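CT253 (Chlamydia trachomatis serovar L2, PDB 6UXC) is of unknown function but is probably exported and lipid-anchored in the chlamydial cell envelope as a lipoprotein. Local coordinates at residues 73-78 against 95-100; 99-104 against 117-122. All coordinates share one frame; numbering follows the deposited sequence.

Interaction 1 of 2, residues 73-78 against 95-100; sequences QFFSPT and VVAAEI
Phe74 and Phe75, side by side in the loop that follows helix 68-72, lay their rings on the face of strand 94-105 that carries Val95, Ala97 and Glu99. The close-packed part belongs to Phe75. Its CG stands beside the backbone N, anti to the carbonyl carbon (chi1 -64°), which sends the ring in to the strand backbone at Ala97 and Ala98. There Phe75 CE1 comes to 3.4 Å from Ala98 O and 3.7 Å from Ala97 CB, with CZ equally near that methyl group. The ring meets the peptide obliquely, and the small side chain of Ala97 lets it come this close. Phe75 CD1 also touches Glu99 CB at 4.0 Å; the ring and the glutamate run past each other in opposite directions, their ring and carboxylate planes 85° apart.

Phe74 packs less closely. Phe74 CB rests on Ala97 CB at 4.0 Å, and Val95 CG1 sits almost squarely over the middle of the ring, a CH-pi contact of 4.2 Å to the centroid of the Phe74 ring, 9° off the normal. Phe123 adds an edge-to-face partner for Phe74, while Phe27 stacks with Phe75, so the pair joins an aromatic cluster on this side of the sheet. Beyond Phe75 the loop turns outward: Ser76 has its CB turned away from the strand, and Pro77 and Thr78 are exposed to solvent.

No hydrogen bond joins 73-78 to 95-100, and the carboxylate of Glu99 finds its salt bridge in Arg29. With methyl groups, two phenyl rings and the Ala97-Ala98 backbone making up the contact, these two segments meet through hydrophobic burial and shape; the polar grip on the loop comes from Arg121 of the adjoining strand.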
ATOM      1  N   GLN A  73       8.344 -11.607  -4.774  1.00 24.29           N
ATOM      2  CA  GLN A  73       9.770 -11.329  -4.838  1.00 25.26           C
ATOM      3  C   GLN A  73      10.076  -9.865  -4.542  1.00 25.11           C
ATOM      4  O   GLN A  73      11.170  -9.550  -4.066  1.00 24.81           O
ATOM      5  CB  GLN A  73      10.321 -11.763  -6.202  1.00 32.05           C
ATOM      6  CG  GLN A  73       9.845 -11.005  -7.310  1.00 41.36           C
ATOM      7  CD  GLN A  73      10.091 -11.709  -8.644  1.00 36.43           C
ATOM      8  OE1 GLN A  73      11.024 -12.490  -8.821  1.00 29.92           O
ATOM      9  NE2 GLN A  73       9.254 -11.406  -9.582  1.00 27.67           N
ATOM     10  N   PHE A  74       9.126  -8.957  -4.806  1.00 24.45           N
ATOM     11  CA  PHE A  74       9.367  -7.535  -4.564  1.00 25.55           C
ATOM     12  C   PHE A  74       9.340  -7.171  -3.089  1.00 27.24           C
ATOM     13  O   PHE A  74       9.735  -6.050  -2.738  1.00 25.98           O
ATOM     14  CB  PHE A  74       8.332  -6.692  -5.329  1.00 22.36           C
ATOM     15  CG  PHE A  74       8.493  -6.767  -6.819  1.00 22.46           C
ATOM     16  CD1 PHE A  74       7.836  -7.738  -7.553  1.00 25.20           C
ATOM     17  CD2 PHE A  74       9.315  -5.860  -7.475  1.00 26.79           C
ATOM     18  CE1 PHE A  74       8.004  -7.797  -8.944  1.00 24.95           C
ATOM     19  CE2 PHE A  74       9.486  -5.931  -8.833  1.00 30.76           C
ATOM     20  CZ  PHE A  74       8.820  -6.906  -9.562  1.00 26.94           C
ATOM     21  N   PHE A  75       8.921  -8.092  -2.222  1.00 24.80           N
ATOM     22  CA  PHE A  75       8.887  -7.875  -0.783  1.00 24.20           C
ATOM     23  C   PHE A  75      10.000  -8.591  -0.040  1.00 27.32           C
ATOM     24  O   PHE A  75      10.012  -8.559   1.193  1.00 28.72           O
ATOM     25  CB  PHE A  75       7.547  -8.321  -0.216  1.00 23.60           C
ATOM     26  CG  PHE A  75       6.391  -7.517  -0.739  1.00 23.06           C
ATOM     27  CD1 PHE A  75       6.196  -6.215  -0.289  1.00 25.67           C
ATOM     28  CD2 PHE A  75       5.538  -8.020  -1.709  1.00 23.67           C
ATOM     29  CE1 PHE A  75       5.131  -5.468  -0.735  1.00 27.16           C
ATOM     30  CE2 PHE A  75       4.479  -7.244  -2.191  1.00 24.57           C
ATOM     31  CZ  PHE A  75       4.291  -5.957  -1.698  1.00 25.93           C
ATOM     32  N   SER A  76      10.888  -9.277  -0.746  1.00 25.22           N
ATOM     33  CA  SER A  76      12.043  -9.889  -0.096  1.00 27.28           C
ATOM     34  C   SER A  76      12.902  -8.800   0.529  1.00 28.08           C
ATOM     35  O   SER A  76      13.167  -7.784  -0.123  1.00 27.45           O
ATOM     36  CB  SER A  76      12.855 -10.668  -1.118  1.00 27.31           C
ATOM     37  OG  SER A  76      13.996 -11.219  -0.509  1.00 27.30           O
ATOM     38  N   PRO A  77      13.372  -8.949   1.767  1.00 27.17           N
ATOM     39  CA  PRO A  77      14.220  -7.904   2.355  1.00 29.16           C
ATOM     40  C   PRO A  77      15.410  -7.539   1.470  1.00 32.44           C
ATOM     41  O   PRO A  77      15.706  -6.350   1.279  1.00 31.57           O
ATOM     42  CB  PRO A  77      14.626  -8.515   3.711  1.00 29.09           C
ATOM     43  CG  PRO A  77      13.389  -9.336   4.090  1.00 28.26           C
ATOM     44  CD  PRO A  77      12.974  -9.967   2.761  1.00 28.10           C
ATOM     45  N   THR A  78      16.059  -8.525   0.862  1.00 31.60           N
ATOM     46  CA  THR A  78      17.059  -8.263  -0.178  1.00 29.73           C
ATOM     47  C   THR A  78      16.554  -8.861  -1.491  1.00 28.05           C
ATOM     48  O   THR A  78      16.711 -10.065  -1.724  1.00 29.25           O
ATOM     49  CB  THR A  78      18.413  -8.860   0.194  1.00 35.05           C
ATOM     50  OG1 THR A  78      18.873  -8.283   1.435  1.00 32.47           O
ATOM     51  CG2 THR A  78      19.454  -8.592  -0.921  1.00 34.77           C
ATOM     52  N   VAL A  95       6.668  -0.500 -10.377  1.00 23.14           N
ATOM     53  CA  VAL A  95       5.928  -1.434  -9.549  1.00 23.06           C
ATOM     54  C   VAL A  95       5.879  -0.862  -8.146  1.00 24.83           C
ATOM     55  O   VAL A  95       6.928  -0.546  -7.554  1.00 24.89           O
ATOM     56  CB  VAL A  95       6.600  -2.817  -9.538  1.00 22.16           C
ATOM     57  CG1 VAL A  95       5.844  -3.798  -8.603  1.00 25.50           C
ATOM     58  CG2 VAL A  95       6.696  -3.361 -10.919  1.00 25.38           C
ATOM     59  N   VAL A  96       4.664  -0.752  -7.619  1.00 22.08           N
ATOM     60  CA  VAL A  96       4.424  -0.281  -6.264  1.00 23.79           C
ATOM     61  C   VAL A  96       4.205  -1.483  -5.353  1.00 23.66           C
ATOM     62  O   VAL A  96       3.285  -2.284  -5.579  1.00 25.21           O
ATOM     63  CB  VAL A  96       3.210   0.652  -6.216  1.00 21.75           C
ATOM     64  CG1 VAL A  96       2.969   1.076  -4.781  1.00 29.58           C
ATOM     65  CG2 VAL A  96       3.427   1.834  -7.083  1.00 25.90           C
ATOM     66  N   ALA A  97       5.064  -1.618  -4.340  1.00 22.03           N
ATOM     67  CA  ALA A  97       5.070  -2.760  -3.430  1.00 21.57           C
ATOM     68  C   ALA A  97       4.979  -2.224  -2.006  1.00 27.85           C
ATOM     69  O   ALA A  97       5.977  -1.782  -1.435  1.00 27.78           O
ATOM     70  CB  ALA A  97       6.338  -3.603  -3.632  1.00 25.19           C
ATOM     71  N   ALA A  98       3.778  -2.272  -1.434  1.00 23.70           N
ATOM     72  CA  ALA A  98       3.541  -1.769  -0.083  1.00 26.09           C
ATOM     73  C   ALA A  98       3.293  -2.940   0.856  1.00 24.81           C
ATOM     74  O   ALA A  98       2.461  -3.814   0.565  1.00 25.29           O
ATOM     75  CB  ALA A  98       2.350  -0.819  -0.062  1.00 23.99           C
ATOM     76  N   GLU A  99       4.010  -2.956   1.979  1.00 23.28           N
ATOM     77  CA  GLU A  99       3.884  -3.981   3.003  1.00 23.50           C
ATOM     78  C   GLU A  99       3.426  -3.359   4.314  1.00 28.37           C
ATOM     79  O   GLU A  99       4.053  -2.417   4.805  1.00 28.20           O
ATOM     80  CB  GLU A  99       5.231  -4.675   3.264  1.00 25.68           C
ATOM     81  CG  GLU A  99       5.154  -5.729   4.346  1.00 25.64           C
ATOM     82  CD  GLU A  99       6.438  -6.505   4.563  1.00 32.85           C
ATOM     83  OE1 GLU A  99       7.460  -6.238   3.884  1.00 31.54           O
ATOM     84  OE2 GLU A  99       6.412  -7.405   5.427  1.00 29.19           O
ATOM     85  N   ILE A 100       2.341  -3.884   4.874  1.00 24.55           N
ATOM     86  CA  ILE A 100       1.951  -3.520   6.231  1.00 26.57           C
ATOM     87  C   ILE A 100       2.912  -4.199   7.188  1.00 25.69           C
ATOM     88  O   ILE A 100       2.956  -5.433   7.259  1.00 26.70           O
ATOM     89  CB  ILE A 100       0.516  -3.943   6.535  1.00 24.90           C
ATOM     90  CG1 ILE A 100      -0.502  -3.252   5.623  1.00 27.45           C
ATOM     91  CG2 ILE A 100       0.157  -3.616   8.004  1.00 27.95           C
ATOM     92  CD1 ILE A 100      -1.894  -3.891   5.736  1.00 28.43           C
TER

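Interaction 2 of 2, residues 99-104 against 117-122; sequences EILEQK and SVRVRV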
ATOM      1  N   GLU A  99       4.010  -2.956   1.979  1.00 23.28           N
ATOM      2  CA  GLU A  99       3.884  -3.981   3.003  1.00 23.50           C
ATOM      3  C   GLU A  99       3.426  -3.359   4.314  1.00 28.37           C
ATOM      4  O   GLU A  99       4.053  -2.417   4.805  1.00 28.20           O
ATOM      5  CB  GLU A  99       5.231  -4.675   3.264  1.00 25.68           C
ATOM      6  CG  GLU A  99       5.154  -5.729   4.346  1.00 25.64           C
ATOM      7  CD  GLU A  99       6.438  -6.505   4.563  1.00 32.85           C
ATOM      8  OE1 GLU A  99       7.460  -6.238   3.884  1.00 31.54           O
ATOM      9  OE2 GLU A  99       6.412  -7.405   5.427  1.00 29.19           O
ATOM     10  N   ILE A 100       2.341  -3.884   4.874  1.00 24.55           N
ATOM     11  CA  ILE A 100       1.951  -3.520   6.231  1.00 26.57           C
ATOM     12  C   ILE A 100       2.912  -4.199   7.188  1.00 25.69           C
ATOM     13  O   ILE A 100       2.956  -5.433   7.259  1.00 26.70           O
ATOM     14  CB  ILE A 100       0.516  -3.943   6.535  1.00 24.90           C
ATOM     15  CG1 ILE A 100      -0.502  -3.252   5.623  1.00 27.45           C
ATOM     16  CG2 ILE A 100       0.157  -3.616   8.004  1.00 27.95           C
ATOM     17  CD1 ILE A 100      -1.894  -3.891   5.736  1.00 28.43           C
ATOM     18  N   LEU A 101       3.663  -3.406   7.941  1.00 28.10           N
ATOM     19  CA  LEU A 101       4.562  -4.025   8.907  1.00 29.81           C
ATOM     20  C   LEU A 101       3.826  -4.372  10.202  1.00 29.54           C
ATOM     21  O   LEU A 101       4.087  -5.423  10.820  1.00 33.36           O
ATOM     22  CB  LEU A 101       5.755  -3.103   9.176  1.00 30.97           C
ATOM     23  CG  LEU A 101       6.622  -2.725   7.974  1.00 34.71           C
ATOM     24  CD1 LEU A 101       7.730  -1.776   8.423  1.00 34.87           C
ATOM     25  CD2 LEU A 101       7.218  -3.947   7.296  1.00 36.55           C
ATOM     26  N   GLU A 102       2.923  -3.498  10.638  1.00 31.13           N
ATOM     27  CA  GLU A 102       2.133  -3.752  11.827  1.00 30.19           C
ATOM     28  C   GLU A 102       0.983  -2.764  11.886  1.00 34.12           C
ATOM     29  O   GLU A 102       1.043  -1.674  11.317  1.00 33.12           O
ATOM     30  CB  GLU A 102       2.989  -3.647  13.100  1.00 42.02           C
ATOM     31  CG  GLU A 102       3.231  -2.222  13.565  1.00 58.45           C
ATOM     32  CD  GLU A 102       4.083  -2.126  14.827  1.00 62.38           C
ATOM     33  OE1 GLU A 102       4.362  -3.158  15.468  1.00 52.46           O
ATOM     34  OE2 GLU A 102       4.471  -0.996  15.175  1.00 64.87           O
ATOM     35  N   GLN A 103      -0.079  -3.187  12.546  1.00 30.90           N
ATOM     36  CA  GLN A 103      -1.083  -2.275  13.069  1.00 32.38           C
ATOM     37  C   GLN A 103      -1.308  -2.670  14.514  1.00 35.98           C
ATOM     38  O   GLN A 103      -1.582  -3.840  14.799  1.00 36.89           O
ATOM     39  CB  GLN A 103      -2.394  -2.335  12.271  1.00 34.37           C
ATOM     40  CG  GLN A 103      -3.498  -1.551  12.956  1.00 30.09           C
ATOM     41  CD  GLN A 103      -4.656  -1.215  12.027  1.00 34.79           C
ATOM     42  OE1 GLN A 103      -4.539  -0.340  11.157  1.00 36.11           O
ATOM     43  NE2 GLN A 103      -5.779  -1.877  12.227  1.00 34.52           N
ATOM     44  N   LYS A 104      -1.182  -1.705  15.423  1.00 32.90           N
ATOM     45  CA  LYS A 104      -1.191  -2.000  16.841  1.00 41.42           C
ATOM     46  C   LYS A 104      -1.911  -0.902  17.599  1.00 36.59           C
ATOM     47  O   LYS A 104      -2.023   0.232  17.140  1.00 35.45           O
ATOM     48  CB  LYS A 104       0.233  -2.132  17.388  1.00 46.06           C
ATOM     49  CG  LYS A 104       1.045  -0.854  17.267  1.00 48.49           C
ATOM     50  CD  LYS A 104       2.415  -0.994  17.913  1.00 57.76           C
ATOM     51  N   SER A 117       2.141   0.945  10.361  1.00 27.82           N
ATOM     52  CA  SER A 117       3.437   1.217   9.762  1.00 33.33           C
ATOM     53  C   SER A 117       3.504   0.444   8.459  1.00 31.12           C
ATOM     54  O   SER A 117       3.197  -0.752   8.440  1.00 32.41           O
ATOM     55  CB  SER A 117       4.569   0.795  10.709  1.00 41.68           C
ATOM     56  OG  SER A 117       5.841   1.036  10.154  1.00 54.68           O
ATOM     57  N   VAL A 118       3.911   1.111   7.378  1.00 29.41           N
ATOM     58  CA  VAL A 118       3.942   0.496   6.050  1.00 28.76           C
ATOM     59  C   VAL A 118       5.297   0.746   5.400  1.00 32.39           C
ATOM     60  O   VAL A 118       5.744   1.898   5.316  1.00 33.45           O
ATOM     61  CB  VAL A 118       2.826   1.046   5.143  1.00 30.42           C
ATOM     62  CG1 VAL A 118       2.998   0.534   3.704  1.00 29.73           C
ATOM     63  CG2 VAL A 118       1.472   0.691   5.713  1.00 28.75           C
ATOM     64  N   ARG A 119       5.939  -0.326   4.911  1.00 27.34           N
ATOM     65  CA  ARG A 119       7.126  -0.170   4.078  1.00 28.68           C
ATOM     66  C   ARG A 119       6.694  -0.051   2.618  1.00 26.17           C
ATOM     67  O   ARG A 119       6.085  -0.973   2.054  1.00 27.59           O
ATOM     68  CB  ARG A 119       8.140  -1.302   4.229  1.00 27.44           C
ATOM     69  CG  ARG A 119       9.385  -1.017   3.389  1.00 32.05           C
ATOM     70  CD  ARG A 119      10.425  -2.114   3.479  1.00 38.52           C
ATOM     71  NE  ARG A 119      10.907  -2.289   4.826  1.00 50.61           N
ATOM     72  CZ  ARG A 119      10.697  -3.362   5.581  1.00 49.66           C
ATOM     73  NH1 ARG A 119      10.008  -4.404   5.139  1.00 48.22           N
ATOM     74  NH2 ARG A 119      11.194  -3.383   6.800  1.00 43.72           N
ATOM     75  N   VAL A 120       6.974   1.102   2.026  1.00 26.33           N
ATOM     76  CA  VAL A 120       6.666   1.370   0.631  1.00 26.53           C
ATOM     77  C   VAL A 120       7.942   1.204  -0.175  1.00 25.17           C
ATOM     78  O   VAL A 120       8.977   1.785   0.168  1.00 26.82           O
ATOM     79  CB  VAL A 120       6.087   2.783   0.444  1.00 28.26           C
ATOM     80  CG1 VAL A 120       5.747   3.018  -1.016  1.00 29.16           C
ATOM     81  CG2 VAL A 120       4.834   2.989   1.315  1.00 29.51           C
ATOM     82  N   ARG A 121       7.861   0.422  -1.247  1.00 23.72           N
ATOM     83  CA  ARG A 121       8.903   0.291  -2.240  1.00 24.79           C
ATOM     84  C   ARG A 121       8.352   0.637  -3.613  1.00 24.70           C
ATOM     85  O   ARG A 121       7.207   0.318  -3.931  1.00 24.58           O
ATOM     86  CB  ARG A 121       9.457  -1.120  -2.270  1.00 25.88           C
ATOM     87  CG  ARG A 121      10.317  -1.442  -1.107  1.00 25.43           C
ATOM     88  CD  ARG A 121      10.634  -2.897  -1.084  1.00 26.59           C
ATOM     89  NE  ARG A 121      11.721  -3.187  -0.164  1.00 28.40           N
ATOM     90  CZ  ARG A 121      12.299  -4.373  -0.059  1.00 27.77           C
ATOM     91  NH1 ARG A 121      11.847  -5.387  -0.783  1.00 27.86           N
ATOM     92  NH2 ARG A 121      13.334  -4.532   0.757  1.00 31.02           N
ATOM     93  N   VAL A 122       9.180   1.270  -4.437  1.00 24.87           N
ATOM     94  CA  VAL A 122       8.881   1.419  -5.858  1.00 25.34           C
ATOM     95  C   VAL A 122      10.064   0.869  -6.630  1.00 26.63           C
ATOM     96  O   VAL A 122      11.213   1.212  -6.339  1.00 27.83           O
ATOM     97  CB  VAL A 122       8.623   2.883  -6.251  1.00 27.87           C
ATOM     98  CG1 VAL A 122       8.311   2.959  -7.735  1.00 25.43           C
ATOM     99  CG2 VAL A 122       7.492   3.444  -5.446  1.00 27.16           C
TER
HETATM  100  O   HOH W   1       8.761  -4.716   2.126  1.00 30.85           O
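In both Glu99 and Arg119 CG is anti to the backbone N, a torsion that carries the two chains out from the same face of the sheet, where they lie alongside each other and point the same way. Arg119 then bends at chi3 (-61°), which swings the guanidinium across toward the side chains of Glu99 and Leu101. Glu99 OE1 lies at the edge of that group, 3.4 Å from Arg119 NH1, but the carboxylate and guanidinium planes are 74° apart and this is a long, weak salt bridge. A water bridges the two, donating to Glu99 OE1 at 2.7 Å and accepting from Arg119 NH1. The stronger ion pair of Glu99 is made by OE2 with Arg29. Leu101 spreads its two methyl groups over a face of the guanidinium, Leu101 CD2 lying 3.6 Å from Arg119 NH1.

Underneath, strands 94-105 and 113-124 form an antiparallel beta hairpin, the two segments running 161° apart. Glu99 and Arg119 are a hydrogen-bonded pair, with Glu99 N 2.9 Å from Arg119 O and Arg119 N 2.8 Å from Glu99 O. Ile100 and Val118 follow as a non-hydrogen-bonded pair. A classic beta bulge then shifts the register by one: Leu101 and Glu102 both face Ser117, Leu101 N bonding to Ser117 O at 2.7 Å and Ser117 N to Glu102 O at 3.0 Å. Leu101, first of the two bulge residues, has a near-helical backbone, and its side chain lies by the Arg119 guanidinium and Ser117 OG.

On the other face of the sheet Ile100 and Val118 meet only lightly, Ile100 CG1 4.4 Å from Val118 CG2. Both also pack on Phe45 of helix 41-55, and Val118 touches Leu173 of helix 165-184.

In the fold
The two contacts lie about 10 Å apart, centre to centre, and meet on strand 94-105, whose residues Glu99 and Ile100 belong to both. In chain order come the loop 73-78, then 95-100 running straight into 99-104, then 117-122 on the returning strand of the hairpin. Interaction 2 thus joins neighbouring strands within the mixed sheet, while interaction 1 covers one face of it with the loop after helix 68-72. Arg121 ties them together: its backbone N bonds to Ala97 O, and its guanidinium takes carbonyls of Phe74, Ser76 and Pro77. The second strand of the hairpin, 113-124, thus gives the loop the polar hold that 95-100 does not.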